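Long-range contacts in variant surface glycoprotein MITat 1.13 (Trypanosoma brucei, PDB 6Z8H), which probably forms a dense coat on the surface of the parasite and lets it evade host immunity by switching among antigenically distinct versions: residues Arg60-Ala65 against Ser282-Phe287; Asp96-Glu101 against Thr278-Leu283; Ala136-Gly141 against Thr150-Thr155; Thr143-Thr148 against Thr214-Asn219; Lys190-Gly195 against Asn252-Leu257. One frame throughout, in Å; residues are numbered along the deposited sequence.

Overall arrangement
From the N terminus, helix 34-75 and then helix 78-129 run along the elongated chain. Interactions 1 and 2 close very long loops, because both helices are met by the same 278-287 connection; the two contacts share Ser282 and Leu283, and their centres lie about 10 Å apart. Interactions 3, 4 and 5 all lie within these two loops. Interaction 3 closes a short hairpin at one edge of the five-stranded sheet. Interaction 4 joins the 143-148 loop of that hairpin to the 214-219 loop; it crosses interaction 3 and touches it. Interaction 5 follows interaction 3 in series, crosses interaction 4 and pairs strands 194-202 and 247-253 at the other edge.

Interaction 1: Arg60-Ala65 against Ser282-Phe287; sequences RENSEA and SLITDF
Asn62 on helix 34-75 grips the loop 282-287 with both ends of its amide. ND2 donates to Ser282 O at 2.9 Å, and this bond lies in the amide plane of Asn62. OD1 accepts from Ile284 N, also at 2.9 Å and nearly straight at the hydrogen (170°), with the donor tilted out of the carbonyl plane. Two bonds from one side chain fix the rotation of the amide.

The packed side is mostly apolar. Ile284 turns CG2 onto Ala65 CB at 3.9 Å. Trp341 of helix 336-345 touches both Ala65 and Ile284.

The Glu61 side is looser and wet. Glu61 OE1 only skirts Leu283 CD2 at 3.7 Å. One water joins Glu61 OE1 to Thr285 OG1. A second water donates to Asn62 OD1, 2.9 Å away, and accepts from Thr285 N.

Asn62 OD1 thus takes two donors, the amide of Ile284 and a water. Asn62 bonds the backbone at Ser282 and Ile284, at the start of the type I turn Leu283-Asp286. A neutral amide gives the loop both a donor and an acceptor, matching Ser282 O and the buried Ile284 N.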
# COMPACT_ATOMS: atom_id res chain seq x y z
N ARG A 60 -7.70 -13.66 9.64
CA ARG A 60 -8.45 -13.26 10.83
C ARG A 60 -9.43 -14.34 11.24
O ARG A 60 -9.53 -14.67 12.42
CB ARG A 60 -9.18 -11.93 10.60
CG ARG A 60 -10.16 -11.55 11.70
CD ARG A 60 -10.94 -10.28 11.42
NE ARG A 60 -12.05 -10.49 10.49
CZ ARG A 60 -12.14 -9.93 9.29
NH1 ARG A 60 -11.21 -9.09 8.85
NH2 ARG A 60 -13.19 -10.19 8.52
N GLU A 61 -10.14 -14.90 10.26
CA GLU A 61 -11.10 -15.96 10.55
C GLU A 61 -10.40 -17.23 11.02
O GLU A 61 -10.89 -17.90 11.92
CB GLU A 61 -11.95 -16.29 9.32
CG GLU A 61 -12.93 -15.21 8.94
CD GLU A 61 -13.83 -15.61 7.79
OE1 GLU A 61 -13.81 -16.79 7.38
OE2 GLU A 61 -14.55 -14.74 7.30
N ASN A 62 -9.25 -17.57 10.43
CA ASN A 62 -8.52 -18.76 10.84
C ASN A 62 -7.94 -18.59 12.25
O ASN A 62 -7.96 -19.53 13.05
CB ASN A 62 -7.41 -19.09 9.84
CG ASN A 62 -7.92 -19.74 8.57
OD1 ASN A 62 -8.97 -20.38 8.57
ND2 ASN A 62 -7.18 -19.56 7.46
N SER A 63 -7.41 -17.41 12.59
CA SER A 63 -6.94 -17.20 13.95
C SER A 63 -8.06 -17.36 14.95
O SER A 63 -7.88 -18.03 15.98
CB SER A 63 -6.37 -15.79 14.09
OG SER A 63 -5.16 -15.65 13.37
N GLU A 64 -9.25 -16.80 14.65
CA GLU A 64 -10.40 -16.95 15.54
C GLU A 64 -10.83 -18.41 15.64
O GLU A 64 -11.12 -18.91 16.73
CB GLU A 64 -11.57 -16.12 15.03
CG GLU A 64 -12.81 -16.20 15.89
CD GLU A 64 -13.91 -15.25 15.44
OE1 GLU A 64 -13.74 -14.02 15.59
OE2 GLU A 64 -14.94 -15.73 14.92
N ALA A 65 -10.85 -19.12 14.51
CA ALA A 65 -11.28 -20.51 14.54
C ALA A 65 -10.34 -21.34 15.39
O ALA A 65 -10.80 -22.21 16.15
CB ALA A 65 -11.34 -21.07 13.12
N SER A 282 -7.07 -20.96 2.21
CA SER A 282 -7.67 -22.11 2.87
C SER A 282 -8.24 -21.69 4.21
O SER A 282 -7.67 -20.84 4.90
CB SER A 282 -6.61 -23.19 3.09
OG SER A 282 -6.15 -23.70 1.86
N LEU A 283 -9.37 -22.29 4.58
CA LEU A 283 -10.09 -21.96 5.81
C LEU A 283 -10.25 -23.20 6.68
O LEU A 283 -10.64 -24.27 6.19
CB LEU A 283 -11.47 -21.38 5.53
CG LEU A 283 -11.58 -19.95 5.00
CD1 LEU A 283 -13.04 -19.67 4.66
CD2 LEU A 283 -11.07 -18.92 5.99
N ILE A 284 -9.97 -23.04 7.97
CA ILE A 284 -10.20 -24.09 8.95
C ILE A 284 -11.65 -24.55 8.92
O ILE A 284 -11.93 -25.73 9.16
CB ILE A 284 -9.80 -23.55 10.34
CG1 ILE A 284 -8.28 -23.46 10.44
CG2 ILE A 284 -10.33 -24.46 11.46
CD1 ILE A 284 -7.77 -22.62 11.59
N THR A 285 -12.59 -23.66 8.61
CA THR A 285 -14.01 -24.01 8.61
C THR A 285 -14.43 -24.76 7.34
O THR A 285 -15.60 -25.12 7.21
CB THR A 285 -14.88 -22.76 8.78
OG1 THR A 285 -14.49 -21.81 7.79
CG2 THR A 285 -14.73 -22.14 10.16
N ASP A 286 -13.50 -25.02 6.43
CA ASP A 286 -13.73 -25.83 5.24
C ASP A 286 -13.28 -27.27 5.52
O ASP A 286 -12.08 -27.54 5.62
CB ASP A 286 -12.95 -25.23 4.07
CG ASP A 286 -13.07 -26.04 2.81
OD1 ASP A 286 -13.83 -27.04 2.81
OD2 ASP A 286 -12.39 -25.68 1.82
N PHE A 287 -14.24 -28.19 5.59
CA PHE A 287 -13.89 -29.58 5.92
C PHE A 287 -12.87 -30.14 4.93
O PHE A 287 -12.01 -30.93 5.30
CB PHE A 287 -15.13 -30.46 5.98
CG PHE A 287 -14.90 -31.80 6.63
CD1 PHE A 287 -14.66 -31.89 8.00
CD2 PHE A 287 -14.92 -32.97 5.89
CE1 PHE A 287 -14.44 -33.10 8.60
CE2 PHE A 287 -14.71 -34.21 6.49
CZ PHE A 287 -14.47 -34.26 7.85
O HOH W 1 -14.16 -19.25 8.52
O HOH W 2 -11.72 -20.72 9.27

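Interaction 2: Asp96-Glu101 against Thr278-Leu283; sequences DICRRE and TPCSSL
A disulfide between Cys98 and Cys280 ties helix 78-129 to the loop that follows helix 260-273, in the N-terminal domain of this A-type variant surface glycoprotein. The two sulfur atoms are bonded at 2.0 Å, with a torsion about the S-S bond of -86°. That is close to the relaxed right angle. Each SG stands anti to its own backbone N (chi1 160° at Cys98 and -171° at Cys280). The bridge is compact, with the CA atoms of Cys98 and Cys280 4.1 Å apart.

About one helical turn further on, Glu101 also extends to the loop. Beyond CG its chain is straight, which carries the carboxylate to the loop backbone. Glu101 OE1 accepts from Cys280 N at 2.9 Å through its anti lone pair, the one away from the other oxygen. Cys280 is thus held by the disulfide at its side chain and by the Glu101 carboxylate at its amide. Pro279 CB lies 4.0 Å from Glu101 CB, and Leu102 and Ala105 of the same helix also pack on this proline. Asn58 of helix 34-75 donates to Cys280 O.

Two waters also donate to Glu101 OE1, so three donors meet this oxygen. One of these waters, 2.8 Å from Glu101 OE1, donates to Thr278 O at 2.7 Å as well, while it accepts from Ser281 N.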
# COMPACT_ATOMS: atom_id res chain seq x y z
N ASP A 96 -0.79 -21.72 10.14
CA ASP A 96 0.62 -21.40 9.95
C ASP A 96 0.92 -21.15 8.47
O ASP A 96 1.63 -20.20 8.12
CB ASP A 96 1.50 -22.50 10.54
CG ASP A 96 2.93 -22.05 10.73
OD1 ASP A 96 3.17 -21.16 11.57
OD2 ASP A 96 3.82 -22.60 10.07
N ILE A 97 0.41 -22.02 7.59
CA ILE A 97 0.65 -21.85 6.16
C ILE A 97 0.01 -20.56 5.67
O ILE A 97 0.62 -19.79 4.90
CB ILE A 97 0.14 -23.08 5.38
CG1 ILE A 97 1.07 -24.27 5.59
CG2 ILE A 97 0.01 -22.71 3.88
CD1 ILE A 97 0.40 -25.60 5.37
N CYS A 98 -1.21 -20.29 6.13
CA CYS A 98 -1.92 -19.06 5.78
C CYS A 98 -1.08 -17.84 6.12
O CYS A 98 -0.89 -16.94 5.29
CB CYS A 98 -3.24 -19.08 6.56
SG CYS A 98 -4.00 -17.45 6.74
N ARG A 99 -0.55 -17.80 7.34
CA ARG A 99 0.24 -16.65 7.76
C ARG A 99 1.54 -16.55 6.99
O ARG A 99 1.94 -15.45 6.62
CB ARG A 99 0.52 -16.78 9.26
CG ARG A 99 -0.67 -16.52 10.10
CD ARG A 99 -0.36 -16.90 11.53
NE ARG A 99 -1.46 -16.47 12.38
CZ ARG A 99 -1.57 -16.80 13.67
NH1 ARG A 99 -0.68 -17.62 14.25
NH2 ARG A 99 -2.61 -16.37 14.38
N ARG A 100 2.18 -17.67 6.68
CA ARG A 100 3.45 -17.61 5.96
C ARG A 100 3.24 -17.17 4.52
O ARG A 100 4.05 -16.41 3.98
CB ARG A 100 4.13 -18.97 5.99
CG ARG A 100 4.64 -19.27 7.36
CD ARG A 100 5.45 -20.58 7.48
NE ARG A 100 5.97 -20.76 8.83
CZ ARG A 100 7.18 -20.38 9.24
NH1 ARG A 100 8.01 -19.80 8.38
NH2 ARG A 100 7.55 -20.60 10.50
N GLU A 101 2.14 -17.61 3.91
CA GLU A 101 1.82 -17.16 2.57
C GLU A 101 1.61 -15.65 2.54
O GLU A 101 2.02 -14.97 1.59
CB GLU A 101 0.58 -17.90 2.08
CG GLU A 101 0.89 -19.34 1.63
CD GLU A 101 -0.34 -20.13 1.16
OE1 GLU A 101 -1.50 -19.66 1.34
OE2 GLU A 101 -0.14 -21.24 0.64
N THR A 278 -2.58 -15.42 -4.45
CA THR A 278 -3.78 -15.79 -3.71
C THR A 278 -3.38 -16.38 -2.38
O THR A 278 -3.63 -17.57 -2.11
CB THR A 278 -4.66 -16.78 -4.49
OG1 THR A 278 -3.90 -17.95 -4.88
CG2 THR A 278 -5.27 -16.16 -5.76
N PRO A 279 -2.76 -15.59 -1.52
CA PRO A 279 -2.31 -16.11 -0.21
C PRO A 279 -3.47 -16.39 0.73
O PRO A 279 -4.51 -15.75 0.71
CB PRO A 279 -1.44 -14.98 0.34
CG PRO A 279 -2.05 -13.73 -0.28
CD PRO A 279 -2.48 -14.15 -1.69
N CYS A 280 -3.25 -17.38 1.60
CA CYS A 280 -4.20 -17.70 2.67
C CYS A 280 -5.60 -17.95 2.13
O CYS A 280 -6.59 -17.38 2.60
CB CYS A 280 -4.24 -16.63 3.76
SG CYS A 280 -5.26 -17.28 5.18
N SER A 281 -5.70 -18.81 1.11
CA SER A 281 -7.01 -19.12 0.55
C SER A 281 -7.74 -20.23 1.30
O SER A 281 -8.94 -20.41 1.06
CB SER A 281 -6.90 -19.52 -0.93
OG SER A 281 -6.18 -20.71 -1.13
N SER A 282 -7.07 -20.96 2.21
CA SER A 282 -7.67 -22.11 2.87
C SER A 282 -8.24 -21.69 4.21
O SER A 282 -7.67 -20.84 4.90
CB SER A 282 -6.61 -23.19 3.09
OG SER A 282 -6.15 -23.70 1.86
N LEU A 283 -9.37 -22.29 4.58
CA LEU A 283 -10.09 -21.96 5.81
C LEU A 283 -10.25 -23.20 6.68
O LEU A 283 -10.64 -24.27 6.19
CB LEU A 283 -11.47 -21.38 5.53
CG LEU A 283 -11.58 -19.95 5.00
CD1 LEU A 283 -13.04 -19.67 4.66
CD2 LEU A 283 -11.07 -18.92 5.99
O HOH W 3 -3.45 -19.90 -0.71
O HOH W 4 -4.02 -21.01 2.65

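Interaction 3: Ala136-Gly141 against Thr150-Thr155; sequences AKIEFG and TKFRAT
A classic beta bulge interrupts this antiparallel hairpin, where Arg153 and Ala154 both face Lys137. Lys137 N donates to Ala154 O at 2.9 Å. Lys137 O accepts from Arg153 N at 2.9 Å and, weakly, from Ala154 N. Past the bulge, Glu139 N bonds Lys151 O. Lys137 CB also comes within 3.2 Å of Ala154 CB, tighter than usual carbon packing.

On the face of Ile138 and Phe152 the side chains point the same way. Ile138 CG1 lies over one face of the Phe152 ring, 3.8 Å from its centroid, in a CH-pi contact. Glu139 and Arg153 make a salt bridge: Arg153 NE reaches Glu139 OE2 at 3.2 Å on the syn side, but out of the carboxylate plane. The carboxylate lies at the edge of the guanidinium, with the two planes 47° apart.

Lys151 is fully extended along the turn. Its NZ donates to Phe140 O at 2.7 Å and also meets Arg146 O and a carboxylate of the loop, so several oxygens grip one ammonium.

Strand 152-155 is one of the two outermost strands of the five-stranded sheet within this chain. Strand 135-139 lies between it and strand 221-229, and Phe152 and Ile138 pack against Ile249 and Leu222 of the second subunit.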
# COMPACT_ATOMS: atom_id res chain seq x y z
N ALA A 136 0.65 30.05 -29.88
CA ALA A 136 0.77 31.50 -29.98
C ALA A 136 0.47 31.85 -31.42
O ALA A 136 1.10 31.31 -32.32
CB ALA A 136 2.19 31.93 -29.65
N LYS A 137 -0.50 32.74 -31.64
CA LYS A 137 -0.88 33.11 -33.00
C LYS A 137 -0.75 34.62 -33.14
O LYS A 137 -1.50 35.37 -32.52
CB LYS A 137 -2.29 32.64 -33.32
CG LYS A 137 -2.69 32.81 -34.78
CD LYS A 137 -4.02 32.09 -35.07
CE LYS A 137 -5.05 33.08 -35.59
NZ LYS A 137 -5.75 32.54 -36.79
N ILE A 138 0.24 35.04 -33.92
CA ILE A 138 0.41 36.45 -34.27
C ILE A 138 -0.36 36.74 -35.55
O ILE A 138 -0.21 36.04 -36.55
CB ILE A 138 1.90 36.78 -34.46
CG1 ILE A 138 2.65 36.61 -33.14
CG2 ILE A 138 2.06 38.19 -35.06
CD1 ILE A 138 4.15 36.55 -33.31
N GLU A 139 -1.18 37.79 -35.51
CA GLU A 139 -1.81 38.36 -36.70
C GLU A 139 -1.30 39.79 -36.80
O GLU A 139 -1.64 40.64 -35.97
CB GLU A 139 -3.32 38.33 -36.57
CG GLU A 139 -3.90 36.99 -36.16
CD GLU A 139 -5.39 37.09 -35.90
OE1 GLU A 139 -5.91 38.22 -35.97
OE2 GLU A 139 -6.02 36.04 -35.64
N PHE A 140 -0.48 40.05 -37.81
CA PHE A 140 0.18 41.35 -37.89
C PHE A 140 -0.75 42.53 -38.13
O PHE A 140 -0.33 43.67 -37.89
CB PHE A 140 1.30 41.28 -38.91
CG PHE A 140 2.56 40.66 -38.38
CD1 PHE A 140 3.38 41.38 -37.51
CD2 PHE A 140 2.92 39.38 -38.73
CE1 PHE A 140 4.55 40.83 -37.03
CE2 PHE A 140 4.08 38.82 -38.24
CZ PHE A 140 4.90 39.55 -37.39
N GLY A 141 -2.02 42.30 -38.49
CA GLY A 141 -3.04 43.32 -38.44
C GLY A 141 -3.39 43.97 -39.77
O GLY A 141 -4.51 44.49 -39.90
N THR A 150 -1.01 43.07 -28.41
CA THR A 150 -2.35 43.03 -28.98
C THR A 150 -2.41 42.30 -30.32
O THR A 150 -3.51 42.01 -30.79
CB THR A 150 -2.90 44.45 -29.12
OG1 THR A 150 -2.22 45.14 -30.16
CG2 THR A 150 -2.71 45.26 -27.85
N LYS A 151 -1.27 42.03 -30.96
CA LYS A 151 -1.28 41.25 -32.18
C LYS A 151 -1.18 39.75 -31.93
O LYS A 151 -1.27 38.96 -32.87
CB LYS A 151 -0.16 41.71 -33.12
CG LYS A 151 -0.35 43.16 -33.60
CD LYS A 151 0.61 43.55 -34.70
CE LYS A 151 0.40 44.99 -35.20
NZ LYS A 151 1.26 45.27 -36.36
N PHE A 152 -1.04 39.34 -30.66
CA PHE A 152 -1.11 37.93 -30.29
C PHE A 152 -2.57 37.63 -30.00
O PHE A 152 -3.07 37.88 -28.90
CB PHE A 152 -0.27 37.65 -29.06
CG PHE A 152 1.20 37.67 -29.30
CD1 PHE A 152 1.89 38.87 -29.46
CD2 PHE A 152 1.90 36.48 -29.42
CE1 PHE A 152 3.25 38.86 -29.65
CE2 PHE A 152 3.25 36.48 -29.61
CZ PHE A 152 3.92 37.65 -29.74
N ARG A 153 -3.28 37.13 -31.01
CA ARG A 153 -4.70 36.89 -30.78
C ARG A 153 -4.94 35.53 -30.13
O ARG A 153 -5.80 35.40 -29.26
CB ARG A 153 -5.51 37.02 -32.05
CG ARG A 153 -6.98 37.24 -31.73
CD ARG A 153 -7.84 37.28 -32.96
NE ARG A 153 -8.27 35.95 -33.39
CZ ARG A 153 -9.28 35.28 -32.85
NH1 ARG A 153 -9.96 35.79 -31.83
NH2 ARG A 153 -9.61 34.09 -33.33
N ALA A 154 -4.17 34.52 -30.51
CA ALA A 154 -4.16 33.27 -29.79
C ALA A 154 -2.94 33.30 -28.88
O ALA A 154 -1.85 33.72 -29.32
CB ALA A 154 -4.12 32.05 -30.72
N THR A 155 -3.18 32.98 -27.61
CA THR A 155 -2.15 32.83 -26.61
C THR A 155 -2.51 31.71 -25.67
O THR A 155 -2.29 31.81 -24.46
CB THR A 155 -1.98 34.09 -25.78
OG1 THR A 155 -3.25 34.48 -25.27
CG2 THR A 155 -1.41 35.18 -26.61

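Interaction 4: Thr143-Thr148 against Thr214-Asn219; sequences TDLRLT and TAVEAN
Leu145 and Ala218 carry most of this contact between two loops, with Val216 and the Glu217 backbone beside them. Leu145 buries the most surface. With CG beside its backbone N (chi1 -75°), its isopropyl end lies over the backbone of the facing loop. The two methyl groups take different partners. Leu145 CD1 sits against Glu217 O at 3.2 Å and reaches Val216 CG1 at 4.0 Å. Leu145 CD2 lies 3.3 Å from Ala218 N and 3.9 Å from Ala218 CB. Both methyls lie over one face of the Glu217-Ala218 peptide, CD1 toward its O and CD2 toward its N, so a side chain meets main chain as much as side chain.

Ala218 answers from the other loop. Its CB lies alongside the Thr143-Asp144 backbone, 3.8 Å from Asp144 N and 3.9 Å from Thr143 N. The contact between the two segments is van der Waals in kind. The polar groups nearby have other partners. Asp144 is paired with Lys151, and Glu217 OE2 accepts from Gly204 N. Glu217 OE1 also accepts from Asn219 ND2 at 3.1 Å through its syn lone pair, which braces the 217-219 bend.

Phe140 touches both Leu145 and Val216 and extends the apolar patch. The second subunit also joins here, with backbone hydrogen bonds to Leu145, Leu147 and Val216 and with its Ala215 packed on Leu145.

The arrangement is loop-to-loop packing at the end of a beta sheet: the connection between strands 135-139 and 152-155 meets the one leading into strand 221-229, at a subunit interface.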
# COMPACT_ATOMS: atom_id res chain seq x y z
N THR A 143 -1.66 46.60 -41.28
CA THR A 143 -1.13 47.95 -41.41
C THR A 143 0.39 48.00 -41.40
O THR A 143 0.98 48.72 -42.22
CB THR A 143 -1.68 48.83 -40.28
OG1 THR A 143 -3.11 48.89 -40.37
CG2 THR A 143 -1.10 50.24 -40.37
N ASP A 144 1.03 47.25 -40.50
CA ASP A 144 2.49 47.26 -40.42
C ASP A 144 2.95 45.96 -39.77
O ASP A 144 2.15 45.12 -39.35
CB ASP A 144 3.01 48.48 -39.66
CG ASP A 144 2.39 48.62 -38.27
OD1 ASP A 144 2.05 47.60 -37.63
OD2 ASP A 144 2.22 49.77 -37.81
N LEU A 145 4.28 45.81 -39.70
CA LEU A 145 4.91 44.66 -39.05
C LEU A 145 5.45 45.00 -37.67
O LEU A 145 6.26 44.23 -37.12
CB LEU A 145 6.03 44.09 -39.92
CG LEU A 145 5.74 43.27 -41.18
CD1 LEU A 145 5.21 41.90 -40.80
CD2 LEU A 145 4.81 43.97 -42.17
N ARG A 146 5.01 46.11 -37.08
CA ARG A 146 5.29 46.35 -35.67
C ARG A 146 4.56 45.30 -34.80
O ARG A 146 3.60 44.65 -35.24
CB ARG A 146 4.93 47.77 -35.27
CG ARG A 146 5.76 48.82 -36.02
CD ARG A 146 5.57 50.23 -35.44
NE ARG A 146 6.53 51.20 -35.97
CZ ARG A 146 6.48 52.50 -35.71
NH1 ARG A 146 5.52 52.96 -34.91
NH2 ARG A 146 7.37 53.33 -36.24
N LEU A 147 5.01 45.14 -33.57
CA LEU A 147 4.49 44.07 -32.72
C LEU A 147 4.31 44.58 -31.30
O LEU A 147 5.23 45.16 -30.72
CB LEU A 147 5.45 42.86 -32.74
CG LEU A 147 4.95 41.54 -32.14
CD1 LEU A 147 3.63 41.17 -32.74
CD2 LEU A 147 5.99 40.48 -32.40
N THR A 148 3.11 44.36 -30.77
CA THR A 148 2.86 44.43 -29.34
C THR A 148 1.99 43.24 -28.98
O THR A 148 1.57 42.47 -29.85
CB THR A 148 2.13 45.72 -28.90
OG1 THR A 148 0.74 45.64 -29.26
CG2 THR A 148 2.80 46.97 -29.46
N THR A 214 5.93 33.99 -50.54
CA THR A 214 5.69 35.42 -50.25
C THR A 214 6.31 35.81 -48.90
O THR A 214 5.90 35.25 -47.90
CB THR A 214 4.19 35.67 -50.22
OG1 THR A 214 3.67 35.38 -51.51
CG2 THR A 214 3.85 37.08 -49.83
N ALA A 215 7.17 36.82 -48.80
CA ALA A 215 7.79 37.16 -47.51
C ALA A 215 6.70 37.62 -46.51
O ALA A 215 5.73 38.20 -46.88
CB ALA A 215 8.90 38.17 -47.64
N VAL A 216 6.86 37.28 -45.24
CA VAL A 216 6.04 37.74 -44.13
C VAL A 216 5.79 39.23 -44.26
O VAL A 216 6.73 40.03 -44.39
CB VAL A 216 6.72 37.39 -42.79
CG1 VAL A 216 6.00 38.09 -41.64
CG2 VAL A 216 6.77 35.88 -42.57
N GLU A 217 4.52 39.61 -44.23
CA GLU A 217 4.12 41.00 -44.44
C GLU A 217 3.01 41.35 -43.46
O GLU A 217 2.78 40.66 -42.46
CB GLU A 217 3.78 41.21 -45.92
CG GLU A 217 2.72 40.29 -46.46
CD GLU A 217 1.32 40.81 -46.25
OE1 GLU A 217 1.09 42.02 -46.41
OE2 GLU A 217 0.44 39.99 -45.88
N ALA A 218 2.32 42.46 -43.71
CA ALA A 218 1.44 43.06 -42.71
C ALA A 218 0.16 42.28 -42.49
O ALA A 218 -0.42 42.39 -41.41
CB ALA A 218 1.11 44.50 -43.12
N ASN A 219 -0.29 41.49 -43.47
CA ASN A 219 -1.47 40.66 -43.30
C ASN A 219 -1.12 39.26 -42.80
O ASN A 219 -2.01 38.41 -42.74
CB ASN A 219 -2.25 40.55 -44.62
CG ASN A 219 -2.70 41.89 -45.12
OD1 ASN A 219 -3.73 42.41 -44.68
ND2 ASN A 219 -1.92 42.47 -46.02

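Interaction 5: Lys190-Gly195 against Asn252-Leu257; sequences KLITHG and NDADFL
Lys190 reaches across to Asp255 and Leu257 with a side chain that is straight beyond CG. From CB the side chain runs on to CG, which lies 4.3 Å from Leu257 CB. CD passes loosely by Asp255 OD1, 4.1 Å away. CE is closer to that oxygen, at 3.2 Å. At the tip, NZ donates to Asp255 OD2 at 3.1 Å and completes a salt bridge. It meets OD2 on the syn side, 19° out of the carboxylate plane. Asp255 CG is anti to its backbone N (chi1 -176°), and its other oxygen, OD1, accepts from Gly258 N.

A water accepts a hydrogen bond from Leu257 N and donates to Lys190 O and Ile192 O. Further along, the two segments become antiparallel strands, 194-202 and 247-253, at one edge of the five-stranded sheet. Gly195 and Asn252 form a hydrogen-bonded pair: Gly195 N donates to Asn252 O at 2.7 Å, and Asn252 N donates back to Gly195 O. On the other side of strand 194-202, Thr193 and His194 both face Ser229 in a classic beta bulge. Thr193 O accepts from Ala254 N at 2.8 Å, with the donor well above the carbonyl plane.

Ile192 CG2 meets the edge of the Phe256 ring at CD2, 3.9 Å away. Leu126 and Leu129 of helix 78-129 touch Ile192 and Phe256 respectively. Asn252 ND2 bonds Thr155 O and Leu157 O of the second subunit.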
# COMPACT_ATOMS: atom_id res chain seq x y z
N LYS A 190 3.41 3.92 -23.28
CA LYS A 190 4.11 5.13 -22.86
C LYS A 190 3.37 6.38 -23.33
O LYS A 190 3.43 7.41 -22.66
CB LYS A 190 5.52 5.12 -23.44
CG LYS A 190 6.62 4.75 -22.47
CD LYS A 190 7.97 4.79 -23.18
CE LYS A 190 9.09 5.12 -22.22
NZ LYS A 190 10.43 4.72 -22.74
N LEU A 191 2.64 6.27 -24.43
CA LEU A 191 1.81 7.34 -25.00
C LEU A 191 2.54 8.55 -25.60
O LEU A 191 2.33 8.88 -26.77
CB LEU A 191 0.75 7.83 -24.01
CG LEU A 191 -0.09 6.70 -23.38
CD1 LEU A 191 -0.99 7.31 -22.33
CD2 LEU A 191 -0.92 5.97 -24.42
N ILE A 192 3.37 9.25 -24.83
CA ILE A 192 4.07 10.44 -25.30
C ILE A 192 5.57 10.18 -25.20
O ILE A 192 6.08 9.85 -24.11
CB ILE A 192 3.66 11.70 -24.50
CG1 ILE A 192 2.18 12.01 -24.71
CG2 ILE A 192 4.56 12.86 -24.87
CD1 ILE A 192 1.65 13.17 -23.87
N THR A 193 6.25 10.25 -26.34
CA THR A 193 7.70 10.23 -26.41
C THR A 193 8.32 11.48 -27.04
O THR A 193 9.54 11.68 -26.90
CB THR A 193 8.17 9.01 -27.22
OG1 THR A 193 7.51 8.99 -28.50
CG2 THR A 193 7.81 7.76 -26.52
N HIS A 194 7.54 12.32 -27.72
CA HIS A 194 8.08 13.46 -28.46
C HIS A 194 7.15 14.64 -28.29
O HIS A 194 5.92 14.49 -28.25
CB HIS A 194 8.24 13.14 -29.95
CG HIS A 194 9.28 12.11 -30.22
ND1 HIS A 194 9.02 10.76 -30.14
CD2 HIS A 194 10.60 12.22 -30.53
CE1 HIS A 194 10.12 10.08 -30.41
NE2 HIS A 194 11.09 10.94 -30.66
N GLY A 195 7.75 15.83 -28.28
CA GLY A 195 7.02 17.07 -28.39
C GLY A 195 7.23 17.59 -29.80
O GLY A 195 8.28 17.37 -30.39
N ASN A 252 11.09 17.10 -30.54
CA ASN A 252 12.06 16.97 -29.46
C ASN A 252 11.61 15.85 -28.53
O ASN A 252 10.44 15.47 -28.49
CB ASN A 252 12.19 18.27 -28.67
CG ASN A 252 12.87 19.35 -29.47
OD1 ASN A 252 14.06 19.26 -29.80
ND2 ASN A 252 12.12 20.39 -29.81
N ASP A 253 12.57 15.36 -27.76
CA ASP A 253 12.29 14.21 -26.90
C ASP A 253 11.48 14.65 -25.68
O ASP A 253 11.80 15.65 -25.03
CB ASP A 253 13.59 13.55 -26.46
CG ASP A 253 14.27 12.81 -27.58
OD1 ASP A 253 13.56 12.25 -28.43
OD2 ASP A 253 15.52 12.81 -27.61
N ALA A 254 10.44 13.88 -25.37
CA ALA A 254 9.53 14.16 -24.26
C ALA A 254 9.06 12.84 -23.66
O ALA A 254 7.87 12.52 -23.60
CB ALA A 254 8.35 15.02 -24.74
N ASP A 255 10.02 12.06 -23.20
CA ASP A 255 9.72 10.75 -22.58
C ASP A 255 9.35 10.96 -21.10
O ASP A 255 10.25 10.95 -20.28
CB ASP A 255 10.92 9.83 -22.72
CG ASP A 255 10.63 8.45 -22.18
OD1 ASP A 255 9.52 8.25 -21.74
OD2 ASP A 255 11.43 7.59 -22.38
N PHE A 256 8.07 11.13 -20.82
CA PHE A 256 7.63 11.43 -19.46
C PHE A 256 7.67 10.20 -18.56
O PHE A 256 8.15 10.27 -17.43
CB PHE A 256 6.21 11.98 -19.49
CG PHE A 256 6.14 13.42 -19.95
CD1 PHE A 256 6.35 14.44 -19.04
CD2 PHE A 256 5.87 13.77 -21.29
CE1 PHE A 256 6.31 15.78 -19.45
CE2 PHE A 256 5.79 15.10 -21.68
CZ PHE A 256 6.02 16.10 -20.75
N LEU A 257 7.18 9.07 -19.06
CA LEU A 257 7.05 7.89 -18.20
C LEU A 257 8.38 7.18 -17.99
O LEU A 257 8.57 6.50 -16.97
CB LEU A 257 6.06 6.89 -18.81
CG LEU A 257 4.63 6.86 -18.25
CD1 LEU A 257 3.74 5.97 -19.10
CD2 LEU A 257 4.65 6.41 -16.83
O HOH W 5 5.81 9.08 -21.58
O HOH W 6 11.65 10.25 -26.49